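Local coordinates for protein predicted metal-dependent hydrolase of the TIM-barrel fold (Lactobacillus casei, PDB 2QPX) that probably acts as a metal-dependent hydrolase of the amidohydrolase type, binding zinc ions in a TIM-barrel fold, at residues A[12-17]-A[313-318]. Residues are numbered along the deposited sequence; the frame is centred on the assembly and turned at random. Where two conformers were deposited one is given.
With ZN (zinc ion), chain B.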
ATOM      1  N   VAL A  12     -24.104 -18.168  -9.893  1.00 19.81           N
ATOM      2  CA  VAL A  12     -23.900 -16.986 -10.718  0.50 19.35           C
ATOM      3  C   VAL A  12     -22.967 -17.301 -11.905  1.00 19.01           C
ATOM      4  O   VAL A  12     -21.896 -17.840 -11.719  1.00 19.69           O
ATOM      5  CB  VAL A  12     -23.328 -15.821  -9.864  0.50 18.19           C
ATOM      6  CG1 VAL A  12     -22.902 -14.651 -10.745  0.50 17.80           C
ATOM      7  CG2 VAL A  12     -24.331 -15.368  -8.785  0.50 16.84           C
ATOM      8  N   PRO A  13     -23.378 -16.970 -13.127  1.00 17.99           N
ATOM      9  CA  PRO A  13     -22.475 -17.184 -14.259  1.00 19.31           C
ATOM     10  C   PRO A  13     -21.280 -16.215 -14.279  1.00 17.01           C
ATOM     11  O   PRO A  13     -21.329 -15.132 -13.690  1.00 17.75           O
ATOM     12  CB  PRO A  13     -23.364 -16.942 -15.466  1.00 22.60           C
ATOM     13  CG  PRO A  13     -24.550 -16.275 -14.959  1.00 22.42           C
ATOM     14  CD  PRO A  13     -24.696 -16.448 -13.548  1.00 18.02           C
ATOM     15  N   LEU A  14     -20.225 -16.646 -14.954  1.00 16.75           N
ATOM     16  CA  LEU A  14     -18.993 -15.829 -15.096  1.00 15.35           C
ATOM     17  C   LEU A  14     -18.719 -15.554 -16.538  1.00 17.55           C
ATOM     18  O   LEU A  14     -18.690 -16.479 -17.354  1.00 17.42           O
ATOM     19  CB  LEU A  14     -17.778 -16.571 -14.486  1.00 15.48           C
ATOM     20  CG  LEU A  14     -17.844 -16.886 -12.990  1.00 16.92           C
ATOM     21  CD1 LEU A  14     -16.727 -17.868 -12.602  1.00 18.02           C
ATOM     22  CD2 LEU A  14     -17.801 -15.590 -12.123  1.00 17.65           C
ATOM     23  N   LEU A  15     -18.476 -14.281 -16.853  1.00 15.93           N
ATOM     24  CA  LEU A  15     -17.957 -13.897 -18.166  1.00 16.48           C
ATOM     25  C   LEU A  15     -16.502 -13.531 -17.898  1.00 16.11           C
ATOM     26  O   LEU A  15     -16.234 -12.515 -17.253  1.00 16.07           O
ATOM     27  CB  LEU A  15     -18.740 -12.730 -18.762  1.00 16.66           C
ATOM     28  CG  LEU A  15     -18.583 -12.498 -20.268  1.00 15.98           C
ATOM     29  CD1 LEU A  15     -19.486 -11.335 -20.768  1.00 17.39           C
ATOM     30  CD2 LEU A  15     -17.085 -12.291 -20.735  1.00 17.53           C
ATOM     31  N   ASP A  16     -15.595 -14.387 -18.357  1.00 15.52           N
ATOM     32  CA  ASP A  16     -14.167 -14.188 -18.081  1.00 15.19           C
ATOM     33  C   ASP A  16     -13.641 -13.243 -19.161  1.00 13.88           C
ATOM     34  O   ASP A  16     -13.277 -13.671 -20.260  1.00 14.66           O
ATOM     35  CB  ASP A  16     -13.410 -15.516 -18.112  1.00 15.13           C
ATOM     36  CG  ASP A  16     -12.044 -15.449 -17.443  1.00 13.91           C
ATOM     37  OD1 ASP A  16     -11.507 -14.324 -17.273  1.00 15.72           O
ATOM     38  OD2 ASP A  16     -11.506 -16.560 -17.146  1.00 15.28           O
ATOM     39  N   HIS A  17     -13.573 -11.957 -18.810  1.00 13.31           N
ATOM     40  CA  HIS A  17     -13.338 -10.916 -19.833  1.00 13.16           C
ATOM     41  C   HIS A  17     -11.876 -10.798 -20.276  1.00 13.08           C
ATOM     42  O   HIS A  17     -11.605 -10.108 -21.263  1.00 13.73           O
ATOM     43  CB  HIS A  17     -13.914  -9.547 -19.414  1.00 14.61           C
ATOM     44  CG  HIS A  17     -12.961  -8.764 -18.602  1.00 13.94           C
ATOM     45  ND1 HIS A  17     -12.199  -7.747 -19.142  1.00 13.12           N
ATOM     46  CD2 HIS A  17     -12.560  -8.915 -17.312  1.00 15.04           C
ATOM     47  CE1 HIS A  17     -11.341  -7.340 -18.221  1.00 15.05           C
ATOM     48  NE2 HIS A  17     -11.544  -8.012 -17.095  1.00 15.77           N
ATOM     49  N   ILE A 313     -16.055  -2.938 -11.199  1.00 16.58           N
ATOM     50  CA  ILE A 313     -15.136  -4.058 -10.948  1.00 15.88           C
ATOM     51  C   ILE A 313     -15.678  -5.303 -11.677  1.00 16.43           C
ATOM     52  O   ILE A 313     -16.877  -5.551 -11.697  1.00 17.38           O
ATOM     53  CB  ILE A 313     -14.769  -4.249  -9.427  1.00 15.98           C
ATOM     54  CG1 ILE A 313     -13.533  -5.167  -9.275  1.00 16.08           C
ATOM     55  CG2 ILE A 313     -15.971  -4.729  -8.634  1.00 18.02           C
ATOM     56  CD1 ILE A 313     -12.937  -5.275  -7.834  1.00 17.04           C
ATOM     57  N   LEU A 314     -14.777  -6.052 -12.311  1.00 14.71           N
ATOM     58  CA  LEU A 314     -15.139  -7.193 -13.180  1.00 15.08           C
ATOM     59  C   LEU A 314     -14.455  -8.464 -12.685  1.00 14.59           C
ATOM     60  O   LEU A 314     -13.375  -8.419 -12.115  1.00 16.08           O
ATOM     61  CB  LEU A 314     -14.641  -6.965 -14.623  1.00 15.20           C
ATOM     62  CG  LEU A 314     -14.995  -5.632 -15.291  1.00 15.55           C
ATOM     63  CD1 LEU A 314     -14.366  -5.527 -16.703  1.00 16.66           C
ATOM     64  CD2 LEU A 314     -16.513  -5.420 -15.341  1.00 15.67           C
ATOM     65  N   PHE A 315     -15.082  -9.609 -12.938  1.00 16.20           N
ATOM     66  CA  PHE A 315     -14.383 -10.891 -12.855  1.00 14.91           C
ATOM     67  C   PHE A 315     -13.513 -11.128 -14.106  1.00 14.90           C
ATOM     68  O   PHE A 315     -13.969 -10.993 -15.240  1.00 15.25           O
ATOM     69  CB  PHE A 315     -15.337 -12.084 -12.771  1.00 15.00           C
ATOM     70  CG  PHE A 315     -14.641 -13.399 -12.897  1.00 14.88           C
ATOM     71  CD1 PHE A 315     -13.847 -13.872 -11.864  1.00 16.12           C
ATOM     72  CD2 PHE A 315     -14.704 -14.124 -14.075  1.00 15.58           C
ATOM     73  CE1 PHE A 315     -13.154 -15.043 -12.000  1.00 17.07           C
ATOM     74  CE2 PHE A 315     -13.980 -15.310 -14.226  1.00 15.35           C
ATOM     75  CZ  PHE A 315     -13.251 -15.764 -13.189  1.00 16.90           C
ATOM     76  N   ALA A 316     -12.263 -11.536 -13.861  1.00 13.98           N
ATOM     77  CA  ALA A 316     -11.441 -12.206 -14.848  1.00 13.52           C
ATOM     78  C   ALA A 316     -10.519 -13.155 -14.121  1.00 14.31           C
ATOM     79  O   ALA A 316     -10.236 -12.974 -12.948  1.00 14.52           O
ATOM     80  CB  ALA A 316     -10.586 -11.231 -15.710  1.00 14.23           C
ATOM     81  N   SER A 317     -10.064 -14.188 -14.831  1.00 15.08           N
ATOM     82  CA  SER A 317      -9.058 -15.120 -14.307  1.00 15.38           C
ATOM     83  C   SER A 317      -7.618 -14.779 -14.672  1.00 14.96           C
ATOM     84  O   SER A 317      -6.686 -15.066 -13.918  1.00 16.41           O
ATOM     85  CB  SER A 317      -9.357 -16.551 -14.810  1.00 15.75           C
ATOM     86  OG  SER A 317      -9.165 -16.646 -16.214  1.00 14.55           O
ATOM     87  N   ASP A 318      -7.415 -14.173 -15.838  1.00 14.81           N
ATOM     88  CA  ASP A 318      -6.082 -14.089 -16.433  1.00 12.76           C
ATOM     89  C   ASP A 318      -5.436 -15.474 -16.609  1.00 14.65           C
ATOM     90  O   ASP A 318      -4.200 -15.583 -16.707  1.00 17.35           O
ATOM     91  CB  ASP A 318      -5.108 -13.131 -15.670  1.00 15.43           C
ATOM     92  CG  ASP A 318      -3.952 -12.698 -16.545  1.00 15.78           C
ATOM     93  OD1 ASP A 318      -4.144 -12.566 -17.757  1.00 15.79           O
ATOM     94  OD2 ASP A 318      -2.835 -12.447 -16.059  1.00 22.05           O
TER
HETATM   95 ZN    ZN B 376      -3.296 -11.545 -19.375  0.70 14.91          ZN
HETATM   96  O   HOH W   1     -16.491 -10.114 -15.991  1.00 15.95           O
HETATM   97  O   HOH W   2      -1.657 -11.282 -18.136  1.00 29.42           O
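Asp16, on the first barrel strand, grips Ser317 through both carboxylate oxygens. Its CB lies 3.9 Å from CE2 of Phe315, with CG also close to that carbon. With CG anti to the backbone N (chi1 -163°), the carboxylate is carried to the loop after strand 313-314. There OD1 accepts the backbone N-H of Ser317 (N to OD1 2.8 Å). The bond is nearly straight (163°), but the donor stands 36° out of the carboxylate plane. OD2 takes the hydroxyl OG of Ser317 at 2.5 Å on its syn lone pair, while that OG accepts the N-H of Ala319.

Two CH-pi contacts add to the junction. CD2 of Leu14 sits over the Phe315 face, 4.1 Å from the ring centroid and displaced toward the rim. CD1 of Leu314 stands over the centre of the His17 ring, at 3.7 Å, and Ala316 CB touches CD2 of the same imidazole. His17 ND1 is hydrogen-bonded to Tyr368 OH and NE2 to Asp285 OD2, which helps fix the ring's rotation. A water lies within hydrogen-bonding distance of Leu15 O and Phe315 O.

Asp318 OD1 binds zinc at 2.1 Å, alongside His18, His20, carboxylated Lys167 and a water hydrogen-bonded to Asp318 OD2. Both segments lead from this buried junction into the metal site, 12-17 through His18 and 313-318 through Asp318; the second-shell Asp16 carboxylate probably helps position the loop that presents Asp318.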